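Side-chain contacts in StAR-related lipid transfer protein 5 (Homo sapiens, PDB 2R55), which probably binds cholesterol or other sterols and may help carry such lipids within the cell: residues A[47-52]-A[214-219]; A[56-61]-A[65-70]; A[83-88]-A[95-100]; A[160-163]-A[167-170]. One frame throughout, in Å; residues are numbered along the deposited sequence.

Contact 1 of 4, residues A[47-52]-A[214-219]; sequences ICREGN and SMTRFY
Arg49 reaches from a beta bulge at the edge of the START sheet to Thr216 on helix 204-227, the long C-terminal helix of this helix-grip fold. Cys48 and Arg49 both face Val56 on the next strand, which makes the bulge a classic one. The tight part of the contact is small and lies at the end of the arginine. There the two side chains cross at about a right angle. NH2 of Arg49 donates a hydrogen bond to OG1 of Thr216 at 3.0 Å. The bond is bent, with 136° at the hydrogen, and OG1 lies 29° out of the guanidinium plane. A kink in the arginine chain (chi3 -107°) turns the guanidinium to bring NH2 to the hydroxyl. OG1 is also hydrogen-bonded to the carbonyl O of Arg213, one turn back, and this should help fix its rotation. Arg49 further touches Pro212 and Arg213. The other side is loose and solvent-exposed. Glu50 points away from the helix. Arg217 is exposed too, and its NH1 stays 5.4 Å from NH2 of Arg49, so the like charges do not touch. A leucine in place of Arg49 would probably leave the Thr216 hydroxyl with its Arg213 bond but without this donor, and the strand less firmly tied to the helix. Beside the bond, the methyl CG2 of Thr216 packs 3.3 Å from NE of Arg49.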
loop_
_atom_site.group_PDB
_atom_site.type_symbol
_atom_site.label_atom_id
_atom_site.label_comp_id
_atom_site.label_asym_id
_atom_site.label_seq_id
_atom_site.Cartn_x
_atom_site.Cartn_y
_atom_site.Cartn_z
ATOM N N ILE A 47 2.012 5.384 -18.384
ATOM C CA ILE A 47 2.320 6.486 -17.465
ATOM C C ILE A 47 1.135 7.445 -17.212
ATOM O O ILE A 47 0.418 7.819 -18.149
ATOM C CB ILE A 47 3.574 7.270 -17.961
ATOM C CG1 ILE A 47 4.275 7.990 -16.805
ATOM C CG2 ILE A 47 3.229 8.225 -19.103
ATOM C CD1 ILE A 47 5.380 7.160 -16.149
ATOM N N CYS A 48 0.926 7.828 -15.950
ATOM C CA CYS A 48 -0.080 8.843 -15.608
ATOM C C CYS A 48 0.581 10.212 -15.624
ATOM O O CYS A 48 0.283 11.070 -16.457
ATOM C CB CYS A 48 -0.652 8.654 -14.197
ATOM S SG CYS A 48 -1.315 7.065 -13.725
ATOM N N ARG A 49 1.475 10.394 -14.659
ATOM C CA ARG A 49 2.118 11.664 -14.400
ATOM C C ARG A 49 3.526 11.434 -13.852
ATOM O O ARG A 49 3.960 10.290 -13.677
ATOM C CB ARG A 49 1.273 12.491 -13.421
ATOM C CG ARG A 49 0.805 11.698 -12.209
ATOM C CD ARG A 49 -0.520 12.221 -11.685
ATOM N NE ARG A 49 -0.368 12.955 -10.435
ATOM C CZ ARG A 49 -1.255 13.825 -9.958
ATOM N NH1 ARG A 49 -2.370 14.097 -10.637
ATOM N NH2 ARG A 49 -1.022 14.440 -8.802
ATOM N N GLU A 50 4.227 12.540 -13.599
ATOM C CA GLU A 50 5.575 12.525 -13.056
ATOM C C GLU A 50 5.840 13.857 -12.343
ATOM O O GLU A 50 4.926 14.445 -11.745
ATOM C CB GLU A 50 6.585 12.276 -14.179
ATOM C CG GLU A 50 7.726 11.358 -13.780
ATOM C CD GLU A 50 8.169 10.439 -14.914
ATOM O OE1 GLU A 50 9.394 10.306 -15.136
ATOM O OE2 GLU A 50 7.295 9.845 -15.585
ATOM N N GLY A 51 7.080 14.332 -12.405
ATOM C CA GLY A 51 7.456 15.566 -11.738
ATOM C C GLY A 51 8.435 15.312 -10.612
ATOM O O GLY A 51 9.187 14.334 -10.643
ATOM N N ASN A 52 8.414 16.196 -9.613
ATOM C CA ASN A 52 9.368 16.142 -8.501
ATOM C C ASN A 52 9.351 14.824 -7.721
ATOM O O ASN A 52 8.330 14.438 -7.125
ATOM C CB ASN A 52 9.212 17.359 -7.576
ATOM C CG ASN A 52 9.983 18.577 -8.079
ATOM O OD1 ASN A 52 10.787 18.473 -9.006
ATOM N ND2 ASN A 52 9.745 19.735 -7.464
ATOM N N SER A 214 -3.415 10.281 -5.451
ATOM C CA SER A 214 -3.271 9.673 -4.140
ATOM C C SER A 214 -1.830 9.195 -3.958
ATOM O O SER A 214 -1.242 9.378 -2.893
ATOM C CB SER A 214 -4.267 8.513 -3.991
ATOM O OG SER A 214 -4.394 8.084 -2.645
ATOM N N MET A 215 -1.260 8.620 -5.020
ATOM C CA MET A 215 0.133 8.140 -5.008
ATOM C C MET A 215 1.192 9.253 -4.907
ATOM O O MET A 215 2.139 9.131 -4.139
ATOM C CB MET A 215 0.396 7.261 -6.231
ATOM C CG MET A 215 1.753 6.555 -6.245
ATOM S SD MET A 215 1.787 5.023 -5.297
ATOM C CE MET A 215 0.876 3.921 -6.358
ATOM N N THR A 216 1.036 10.322 -5.688
ATOM C CA THR A 216 1.977 11.458 -5.649
ATOM C C THR A 216 1.974 12.199 -4.296
ATOM O O THR A 216 3.013 12.697 -3.848
ATOM C CB THR A 216 1.690 12.484 -6.751
ATOM O OG1 THR A 216 0.388 13.054 -6.543
ATOM C CG2 THR A 216 1.774 11.834 -8.124
ATOM N N ARG A 217 0.801 12.247 -3.671
ATOM C CA ARG A 217 0.620 12.784 -2.326
ATOM C C ARG A 217 1.197 11.865 -1.257
ATOM O O ARG A 217 1.708 12.330 -0.231
ATOM C CB ARG A 217 -0.881 13.005 -2.047
ATOM C CG ARG A 217 -1.357 14.420 -2.295
ATOM C CD ARG A 217 -2.745 14.457 -2.946
ATOM N NE ARG A 217 -3.420 15.738 -2.682
ATOM C CZ ARG A 217 -3.081 16.905 -3.235
ATOM N NH1 ARG A 217 -2.076 16.982 -4.116
ATOM N NH2 ARG A 217 -3.748 18.001 -2.904
ATOM N N PHE A 218 1.077 10.559 -1.492
ATOM C CA PHE A 218 1.615 9.545 -0.589
ATOM C C PHE A 218 3.135 9.746 -0.429
ATOM O O PHE A 218 3.656 9.808 0.693
ATOM C CB PHE A 218 1.254 8.159 -1.115
ATOM C CG PHE A 218 1.946 7.015 -0.417
ATOM C CD1 PHE A 218 1.400 6.441 0.729
ATOM C CD2 PHE A 218 3.116 6.465 -0.945
ATOM C CE1 PHE A 218 2.042 5.348 1.349
ATOM C CE2 PHE A 218 3.755 5.398 -0.316
ATOM C CZ PHE A 218 3.218 4.838 0.827
ATOM N N TYR A 219 3.826 9.904 -1.556
ATOM C CA TYR A 219 5.274 10.090 -1.546
ATOM C C TYR A 219 5.653 11.446 -0.999
ATOM O O TYR A 219 6.622 11.561 -0.239
ATOM C CB TYR A 219 5.884 9.890 -2.942
ATOM C CG TYR A 219 6.110 8.448 -3.319
ATOM C CD1 TYR A 219 5.044 7.628 -3.702
ATOM C CD2 TYR A 219 7.398 7.906 -3.314
ATOM C CE1 TYR A 219 5.254 6.318 -4.045
ATOM C CE2 TYR A 219 7.615 6.593 -3.666
ATOM C CZ TYR A 219 6.541 5.800 -4.034
ATOM O OH TYR A 219 6.768 4.483 -4.380
#

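Contact 2 of 4, residues A[56-61]-A[65-70]; sequences VSWRPS and PGNLYR
This is the antiparallel pairing of a beta hairpin in the START sheet, and it joins strands 54-60 and 67-75 near their shared turn. Ser57 with Arg70 and Arg59 with Leu68 are hydrogen-bonded pairs. Each makes two backbone bonds, and the one from Leu68 N to Arg59 O is nearly straight (2.8 Å, 176°). Ser61 N adds a bond to Gly66 O at 3.0 Å, close to the turn. Trp58 and Tyr69 form a non-hydrogen-bonded pair whose side chains share one face, where CB of Trp58 rests 3.6 Å from CE2 of Tyr69. Helix 204-227 covers Tyr69 through Phe211 and Pro212. Arg59 and Leu68 lie side by side on the other face, pointing the same way. The guanidinium of Arg59 runs on to Ala43 O and to a cation-pi contact with Trp45. Asn67 brings its amide to the six-membered ring of Trp58, with the planes 51° apart. With an alanine here, that end of the indole would probably lose its neighbour and be freer to turn. The amide approaches through OD1 of Asn67, 3.5 Å from CZ3 of Trp58.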
loop_
_atom_site.group_PDB
_atom_site.type_symbol
_atom_site.label_atom_id
_atom_site.label_comp_id
_atom_site.label_asym_id
_atom_site.label_seq_id
_atom_site.Cartn_x
_atom_site.Cartn_y
_atom_site.Cartn_z
ATOM N N VAL A 56 4.249 7.952 -11.438
ATOM C CA VAL A 56 3.201 6.976 -11.280
ATOM C C VAL A 56 2.691 6.517 -12.637
ATOM O O VAL A 56 2.584 7.303 -13.580
ATOM C CB VAL A 56 2.062 7.454 -10.306
ATOM C CG1 VAL A 56 2.637 8.278 -9.144
ATOM C CG2 VAL A 56 1.016 8.246 -11.026
ATOM N N SER A 57 2.423 5.222 -12.729
ATOM C CA SER A 57 1.834 4.639 -13.917
ATOM C C SER A 57 0.808 3.618 -13.470
ATOM O O SER A 57 0.720 3.316 -12.277
ATOM C CB SER A 57 2.911 3.983 -14.779
ATOM O OG SER A 57 3.812 3.234 -13.986
ATOM N N TRP A 58 0.030 3.095 -14.411
ATOM C CA TRP A 58 -1.047 2.193 -14.081
ATOM C C TRP A 58 -1.094 1.081 -15.115
ATOM O O TRP A 58 -0.373 1.131 -16.128
ATOM C CB TRP A 58 -2.395 2.945 -14.016
ATOM C CG TRP A 58 -2.818 3.451 -15.355
ATOM C CD1 TRP A 58 -2.405 4.603 -15.963
ATOM C CD2 TRP A 58 -3.691 2.798 -16.283
ATOM N NE1 TRP A 58 -2.968 4.710 -17.211
ATOM C CE2 TRP A 58 -3.763 3.615 -17.435
ATOM C CE3 TRP A 58 -4.427 1.604 -16.253
ATOM C CZ2 TRP A 58 -4.550 3.277 -18.554
ATOM C CZ3 TRP A 58 -5.207 1.263 -17.374
ATOM C CH2 TRP A 58 -5.260 2.103 -18.502
ATOM N N ARG A 59 -1.919 0.066 -14.840
ATOM C CA ARG A 59 -2.335 -0.908 -15.839
ATOM C C ARG A 59 -3.585 -1.645 -15.363
ATOM O O ARG A 59 -3.856 -1.670 -14.169
ATOM C CB ARG A 59 -1.205 -1.890 -16.176
ATOM C CG ARG A 59 -1.085 -3.059 -15.237
ATOM C CD ARG A 59 0.217 -3.763 -15.461
ATOM N NE ARG A 59 0.281 -4.993 -14.687
ATOM C CZ ARG A 59 1.292 -5.852 -14.757
ATOM N NH1 ARG A 59 2.310 -5.601 -15.571
ATOM N NH2 ARG A 59 1.285 -6.945 -14.008
ATOM N N PRO A 60 -4.334 -2.267 -16.295
ATOM C CA PRO A 60 -5.498 -3.039 -15.848
ATOM C C PRO A 60 -5.073 -4.141 -14.873
ATOM O O PRO A 60 -4.117 -4.859 -15.135
ATOM C CB PRO A 60 -6.033 -3.674 -17.145
ATOM C CG PRO A 60 -5.458 -2.869 -18.242
ATOM C CD PRO A 60 -4.151 -2.335 -17.758
ATOM N N SER A 61 -5.755 -4.220 -13.740
ATOM C CA SER A 61 -5.617 -5.318 -12.804
ATOM C C SER A 61 -6.205 -6.553 -13.431
ATOM O O SER A 61 -7.151 -6.432 -14.221
ATOM C CB SER A 61 -6.416 -5.003 -11.553
ATOM O OG SER A 61 -6.894 -6.183 -10.940
ATOM N N PRO A 65 -12.229 -5.670 -11.960
ATOM C CA PRO A 65 -12.418 -4.758 -13.098
ATOM C C PRO A 65 -11.410 -3.593 -13.184
ATOM O O PRO A 65 -10.934 -3.305 -14.290
ATOM C CB PRO A 65 -13.826 -4.215 -12.876
ATOM C CG PRO A 65 -14.524 -5.312 -12.179
ATOM C CD PRO A 65 -13.511 -5.954 -11.283
ATOM N N GLY A 66 -11.064 -2.967 -12.047
ATOM C CA GLY A 66 -10.218 -1.757 -12.021
ATOM C C GLY A 66 -8.735 -1.873 -12.375
ATOM O O GLY A 66 -8.321 -2.736 -13.167
ATOM N N ASN A 67 -7.926 -0.990 -11.790
ATOM C CA ASN A 67 -6.525 -0.877 -12.169
ATOM C C ASN A 67 -5.536 -1.180 -11.046
ATOM O O ASN A 67 -5.903 -1.206 -9.870
ATOM C CB ASN A 67 -6.247 0.519 -12.722
ATOM C CG ASN A 67 -7.136 0.880 -13.917
ATOM O OD1 ASN A 67 -7.322 0.097 -14.853
ATOM N ND2 ASN A 67 -7.661 2.089 -13.896
ATOM N N LEU A 68 -4.278 -1.394 -11.421
ATOM C CA LEU A 68 -3.176 -1.478 -10.477
ATOM C C LEU A 68 -2.277 -0.288 -10.724
ATOM O O LEU A 68 -1.966 0.018 -11.876
ATOM C CB LEU A 68 -2.411 -2.793 -10.685
ATOM C CG LEU A 68 -1.004 -3.058 -10.143
ATOM C CD1 LEU A 68 -0.961 -3.084 -8.617
ATOM C CD2 LEU A 68 -0.424 -4.376 -10.726
ATOM N N TYR A 69 -1.845 0.362 -9.644
ATOM C CA TYR A 69 -1.044 1.589 -9.701
ATOM C C TYR A 69 0.360 1.359 -9.147
ATOM O O TYR A 69 0.530 0.665 -8.133
ATOM C CB TYR A 69 -1.742 2.734 -8.933
ATOM C CG TYR A 69 -2.966 3.249 -9.648
ATOM C CD1 TYR A 69 -4.230 2.709 -9.395
ATOM C CD2 TYR A 69 -2.860 4.256 -10.605
ATOM C CE1 TYR A 69 -5.367 3.166 -10.083
ATOM C CE2 TYR A 69 -3.987 4.726 -11.296
ATOM C CZ TYR A 69 -5.231 4.174 -11.029
ATOM O OH TYR A 69 -6.323 4.629 -11.717
ATOM N N ARG A 70 1.352 1.956 -9.807
ATOM C CA ARG A 70 2.743 1.748 -9.486
ATOM C C ARG A 70 3.427 3.094 -9.261
ATOM O O ARG A 70 3.459 3.951 -10.156
ATOM C CB ARG A 70 3.409 1.005 -10.639
ATOM C CG ARG A 70 4.938 0.803 -10.527
ATOM C CD ARG A 70 5.542 0.698 -11.906
ATOM N NE ARG A 70 6.799 -0.037 -11.918
ATOM C CZ ARG A 70 7.982 0.486 -11.603
ATOM N NH1 ARG A 70 8.085 1.763 -11.221
ATOM N NH2 ARG A 70 9.068 -0.278 -11.649
#

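Contact 3 of 4, residues A[83-88]-A[95-100]; sequences WDCVKP and VKWDEN
The backbones stand well apart, with 8.4 Å between the CA atoms of Cys85 and Trp97, and the indole of Trp97 bridges the space to the end of helix 79-86. Its NE1 donates a hydrogen bond to the carbonyl O of Cys85 at 3.2 Å. Cys85 sits in the last turn of that helix. Its carbonyl belongs to the negative end of the helix dipole, which would probably favour an N-H donor here. The oxygen lies almost exactly in the indole plane, at the ring edge. From the oxygen's side the fit is poorer, because NE1 stands 42° out of the carbonyl plane. The bond is also bent, with 138° at the hydrogen. The CG of Trp97 sits between its backbone N and carbonyl carbon (chi1 56°), a setting that swings the ring toward the helix end.

Carbon contacts complete the join. CB of Cys85 is 4.0 Å from CZ2 of Trp97, and CG1 of Val86 is 3.9 Å from the same CZ2. SG of Cys85 makes a sulfur-aromatic contact. It lies 5.0 Å from the centroid of the five-membered ring of Trp97 and approaches obliquely. One face of the indole carries CB of Asp98, the next residue, offset toward the rim. All three residues that touch across the contact are buried, so the bond gives the buried indole N-H a partner.

Helix 204-227 adjoins this pair, with Leu222 on Cys85 and both Asn221 and Phe218 on Trp97, while Trp83, two residues before Cys85, rests on Val140 of strand 132-142.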
loop_
_atom_site.group_PDB
_atom_site.type_symbol
_atom_site.label_atom_id
_atom_site.label_comp_id
_atom_site.label_asym_id
_atom_site.label_seq_id
_atom_site.Cartn_x
_atom_site.Cartn_y
_atom_site.Cartn_z
ATOM N N TRP A 83 11.310 2.311 6.180
ATOM C CA TRP A 83 10.514 1.132 6.466
ATOM C C TRP A 83 9.665 1.380 7.700
ATOM O O TRP A 83 8.463 1.100 7.698
ATOM C CB TRP A 83 11.365 -0.125 6.611
ATOM C CG TRP A 83 10.600 -1.273 7.178
ATOM C CD1 TRP A 83 10.631 -1.717 8.462
ATOM C CD2 TRP A 83 9.658 -2.109 6.489
ATOM N NE1 TRP A 83 9.779 -2.782 8.623
ATOM C CE2 TRP A 83 9.172 -3.048 7.424
ATOM C CE3 TRP A 83 9.187 -2.162 5.175
ATOM C CZ2 TRP A 83 8.243 -4.032 7.086
ATOM C CZ3 TRP A 83 8.257 -3.128 4.849
ATOM C CH2 TRP A 83 7.793 -4.052 5.803
ATOM N N ASP A 84 10.281 1.939 8.738
ATOM C CA ASP A 84 9.539 2.310 9.946
ATOM C C ASP A 84 8.283 3.128 9.677
ATOM O O ASP A 84 7.296 3.021 10.403
ATOM C CB ASP A 84 10.436 3.014 10.953
ATOM C CG ASP A 84 10.908 2.078 12.034
ATOM O OD1 ASP A 84 10.424 0.881 11.978
ATOM O OD2 ASP A 84 11.750 2.522 12.923
ATOM N N CYS A 85 8.332 3.929 8.619
ATOM C CA CYS A 85 7.200 4.728 8.190
ATOM C C CYS A 85 6.049 3.912 7.608
ATOM O O CYS A 85 4.881 4.147 7.957
ATOM C CB CYS A 85 7.660 5.759 7.171
ATOM S SG CYS A 85 8.759 6.984 7.869
ATOM N N VAL A 86 6.372 2.959 6.738
ATOM C CA VAL A 86 5.336 2.233 5.987
ATOM C C VAL A 86 5.033 0.850 6.557
ATOM O O VAL A 86 4.033 0.246 6.215
ATOM C CB VAL A 86 5.688 2.102 4.487
ATOM C CG1 VAL A 86 5.894 3.480 3.848
ATOM C CG2 VAL A 86 6.924 1.213 4.299
ATOM N N LYS A 87 5.916 0.353 7.411
ATOM C CA LYS A 87 5.725 -0.907 8.116
ATOM C C LYS A 87 4.354 -1.010 8.785
ATOM O O LYS A 87 3.866 -0.060 9.406
ATOM C CB LYS A 87 6.836 -1.067 9.162
ATOM C CG LYS A 87 6.496 -1.871 10.423
ATOM C CD LYS A 87 7.405 -1.471 11.589
ATOM C CE LYS A 87 7.219 -2.396 12.777
ATOM N NZ LYS A 87 7.766 -1.806 14.028
ATOM N N PRO A 88 3.709 -2.168 8.627
ATOM C CA PRO A 88 2.543 -2.500 9.436
ATOM C C PRO A 88 2.961 -3.049 10.793
ATOM O O PRO A 88 2.316 -2.762 11.795
ATOM C CB PRO A 88 1.844 -3.590 8.607
ATOM C CG PRO A 88 2.648 -3.703 7.313
ATOM C CD PRO A 88 4.003 -3.211 7.634
ATOM N N VAL A 95 -0.428 5.972 10.620
ATOM C CA VAL A 95 -1.578 6.788 11.056
ATOM C C VAL A 95 -1.272 8.283 11.010
ATOM O O VAL A 95 -2.115 9.090 10.631
ATOM C CB VAL A 95 -2.023 6.409 12.503
ATOM C CG1 VAL A 95 -3.078 7.393 13.068
ATOM C CG2 VAL A 95 -2.545 4.982 12.541
ATOM N N LYS A 96 -0.054 8.631 11.404
ATOM C CA LYS A 96 0.386 10.010 11.481
ATOM C C LYS A 96 0.436 10.701 10.115
ATOM O O LYS A 96 -0.418 11.520 9.790
ATOM C CB LYS A 96 1.756 10.059 12.164
ATOM C CG LYS A 96 2.291 11.440 12.438
ATOM C CD LYS A 96 1.324 12.175 13.310
ATOM C CE LYS A 96 1.995 13.269 14.087
ATOM N NZ LYS A 96 0.928 13.898 14.881
ATOM N N TRP A 97 1.424 10.336 9.311
ATOM C CA TRP A 97 1.824 11.132 8.157
ATOM C C TRP A 97 0.995 10.925 6.896
ATOM O O TRP A 97 0.983 11.790 6.025
ATOM C CB TRP A 97 3.303 10.884 7.844
ATOM C CG TRP A 97 3.633 9.440 7.609
ATOM C CD1 TRP A 97 4.074 8.543 8.537
ATOM C CD2 TRP A 97 3.543 8.728 6.370
ATOM N NE1 TRP A 97 4.273 7.315 7.950
ATOM C CE2 TRP A 97 3.955 7.399 6.621
ATOM C CE3 TRP A 97 3.166 9.084 5.067
ATOM C CZ2 TRP A 97 3.995 6.420 5.617
ATOM C CZ3 TRP A 97 3.191 8.106 4.070
ATOM C CH2 TRP A 97 3.602 6.789 4.354
ATOM N N ASP A 98 0.325 9.786 6.776
ATOM C CA ASP A 98 -0.400 9.479 5.541
ATOM C C ASP A 98 -1.820 10.034 5.546
ATOM O O ASP A 98 -2.706 9.496 6.220
ATOM C CB ASP A 98 -0.418 7.971 5.285
ATOM C CG ASP A 98 -1.092 7.604 3.968
ATOM O OD1 ASP A 98 -1.040 8.383 2.985
ATOM O OD2 ASP A 98 -1.668 6.505 3.919
ATOM N N GLU A 99 -2.039 11.097 4.776
ATOM C CA GLU A 99 -3.336 11.783 4.765
ATOM C C GLU A 99 -4.516 10.841 4.520
ATOM O O GLU A 99 -5.644 11.165 4.866
ATOM C CB GLU A 99 -3.347 12.961 3.766
ATOM C CG GLU A 99 -3.224 12.572 2.287
ATOM C CD GLU A 99 -3.764 13.629 1.316
ATOM O OE1 GLU A 99 -3.726 14.837 1.636
ATOM O OE2 GLU A 99 -4.215 13.236 0.212
ATOM N N ASN A 100 -4.231 9.670 3.940
ATOM C CA ASN A 100 -5.255 8.691 3.562
ATOM C C ASN A 100 -5.532 7.571 4.558
ATOM O O ASN A 100 -6.147 6.550 4.201
ATOM C CB ASN A 100 -4.910 8.073 2.216
ATOM C CG ASN A 100 -5.721 8.652 1.096
ATOM O OD1 ASN A 100 -6.853 9.087 1.294
ATOM N ND2 ASN A 100 -5.153 8.654 -0.096
#

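Contact 4 of 4, residues A[160-163]-A[167-170]; sequences CPPK and VRGF
Arg168 turns its guanidinium back onto the Cys160 to Lys163 loop, the connection that leads into strand 167-180 of the START sheet. NH2 does the touching. It donates a hydrogen bond to the carbonyl O of Cys160 at 3.3 Å, with 143° at the hydrogen. The bond is long, and NH2 stands 54° out of that carbonyl's plane. The carbonyl O of Pro161 is nearer, 3.0 Å from the same NH2. Both oxygens lie toward the edge of the guanidinium, close to its plane. Pro161 and Pro162 have no amide hydrogen, so their backbone can offer acceptors but no donors, and an arginine suits such a loop. Other contacts are light. CZ of Arg168 is 4.2 Å from CA of Pro162, and SG of Cys160 is 4.3 Å from NH2 of Arg168.

Two bends set this position. Arg168 first runs with CG opposite its backbone N, then folds at chi2 (66°) and again at chi3, which brings the guanidinium round to the loop. A second-shell acid holds it there. NH1 of Arg168 forms a salt bridge with Asp133 of strand 132-142, the parallel neighbour of strand 167-180. The backbones of Val167 and Gly169 also bond to Asp133, so acid and arginine are kept at matching places in the sheet. Cys160 is buried against Val135 and Arg118, which probably helps place its carbonyl for the arginine. The two prolines are exposed and form the outer side. On the strand itself, the carbonyl O of Arg168 accepts a hydrogen bond from OG of Ser199.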
loop_
_atom_site.group_PDB
_atom_site.type_symbol
_atom_site.label_atom_id
_atom_site.label_comp_id
_atom_site.label_asym_id
_atom_site.label_seq_id
_atom_site.Cartn_x
_atom_site.Cartn_y
_atom_site.Cartn_z
ATOM N N CYS A 160 -13.775 -8.673 12.519
ATOM C CA CYS A 160 -13.763 -7.363 11.901
ATOM C C CYS A 160 -14.736 -7.295 10.707
ATOM O O CYS A 160 -14.321 -7.327 9.551
ATOM C CB CYS A 160 -12.342 -6.985 11.497
ATOM S SG CYS A 160 -12.219 -5.257 11.035
ATOM N N PRO A 161 -16.047 -7.196 10.996
ATOM C CA PRO A 161 -17.048 -7.158 9.941
ATOM C C PRO A 161 -17.320 -5.703 9.503
ATOM O O PRO A 161 -16.702 -4.788 10.064
ATOM C CB PRO A 161 -18.266 -7.796 10.616
ATOM C CG PRO A 161 -18.036 -7.653 12.114
ATOM C CD PRO A 161 -16.667 -7.086 12.330
ATOM N N PRO A 162 -18.187 -5.485 8.477
ATOM C CA PRO A 162 -18.474 -4.112 8.042
ATOM C C PRO A 162 -18.914 -3.219 9.185
ATOM O O PRO A 162 -19.811 -3.580 9.952
ATOM C CB PRO A 162 -19.598 -4.291 7.021
ATOM C CG PRO A 162 -19.360 -5.636 6.455
ATOM C CD PRO A 162 -18.901 -6.464 7.634
ATOM N N LYS A 163 -18.244 -2.078 9.300
ATOM C CA LYS A 163 -18.454 -1.134 10.382
ATOM C C LYS A 163 -19.451 -0.067 9.949
ATOM O O LYS A 163 -19.495 0.323 8.775
ATOM C CB LYS A 163 -17.128 -0.488 10.788
ATOM C CG LYS A 163 -16.224 -1.358 11.668
ATOM C CD LYS A 163 -16.322 -0.975 13.148
ATOM C CE LYS A 163 -15.154 -1.533 13.970
ATOM N NZ LYS A 163 -15.048 -0.856 15.315
ATOM N N VAL A 167 -17.548 2.115 4.126
ATOM C CA VAL A 167 -17.669 1.116 3.086
ATOM C C VAL A 167 -16.532 0.132 3.282
ATOM O O VAL A 167 -15.397 0.525 3.562
ATOM C CB VAL A 167 -17.581 1.716 1.674
ATOM C CG1 VAL A 167 -17.688 0.625 0.627
ATOM C CG2 VAL A 167 -18.682 2.774 1.450
ATOM N N ARG A 168 -16.851 -1.155 3.166
ATOM C CA ARG A 168 -15.822 -2.173 3.145
ATOM C C ARG A 168 -15.154 -2.193 1.765
ATOM O O ARG A 168 -15.757 -2.588 0.767
ATOM C CB ARG A 168 -16.370 -3.557 3.528
ATOM C CG ARG A 168 -15.371 -4.741 3.264
ATOM C CD ARG A 168 -14.096 -4.719 4.137
ATOM N NE ARG A 168 -14.388 -5.094 5.522
ATOM C CZ ARG A 168 -14.575 -4.219 6.509
ATOM N NH1 ARG A 168 -14.460 -2.932 6.261
ATOM N NH2 ARG A 168 -14.868 -4.623 7.739
ATOM N N GLY A 169 -13.907 -1.741 1.722
ATOM C CA GLY A 169 -13.095 -1.870 0.524
ATOM C C GLY A 169 -12.316 -3.165 0.527
ATOM O O GLY A 169 -12.211 -3.843 1.549
ATOM N N PHE A 170 -11.759 -3.507 -0.619
ATOM C CA PHE A 170 -10.946 -4.693 -0.744
ATOM C C PHE A 170 -9.686 -4.307 -1.498
ATOM O O PHE A 170 -9.748 -3.862 -2.640
ATOM C CB PHE A 170 -11.703 -5.794 -1.481
ATOM C CG PHE A 170 -12.999 -6.193 -0.825
ATOM C CD1 PHE A 170 -14.204 -5.659 -1.263
ATOM C CD2 PHE A 170 -13.013 -7.106 0.234
ATOM C CE1 PHE A 170 -15.430 -6.010 -0.653
ATOM C CE2 PHE A 170 -14.218 -7.481 0.849
ATOM C CZ PHE A 170 -15.437 -6.919 0.404
#

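In the fold
Contact 3 is the buried one, contact 2 is partly buried, and contact 1 lies at the surface. Contact 4, also partly buried, is farthest out, about 17 Å from the chain centre to its own. Contacts 1 and 2 meet through strands 46-49 and 54-60, where Cys48 and Arg49 bond to Val56. Contact 3 packs against the long helix that carries one side of contact 1, with Phe218 on Trp97. Contact 4 touches none of the others, though its strand belongs to the same sheet as contacts 1 and 2. The chemistry follows the place. Backbone pairing dominates contact 2, arginine ends do the work in contacts 1 and 4, and an indole fills the buried contact 3.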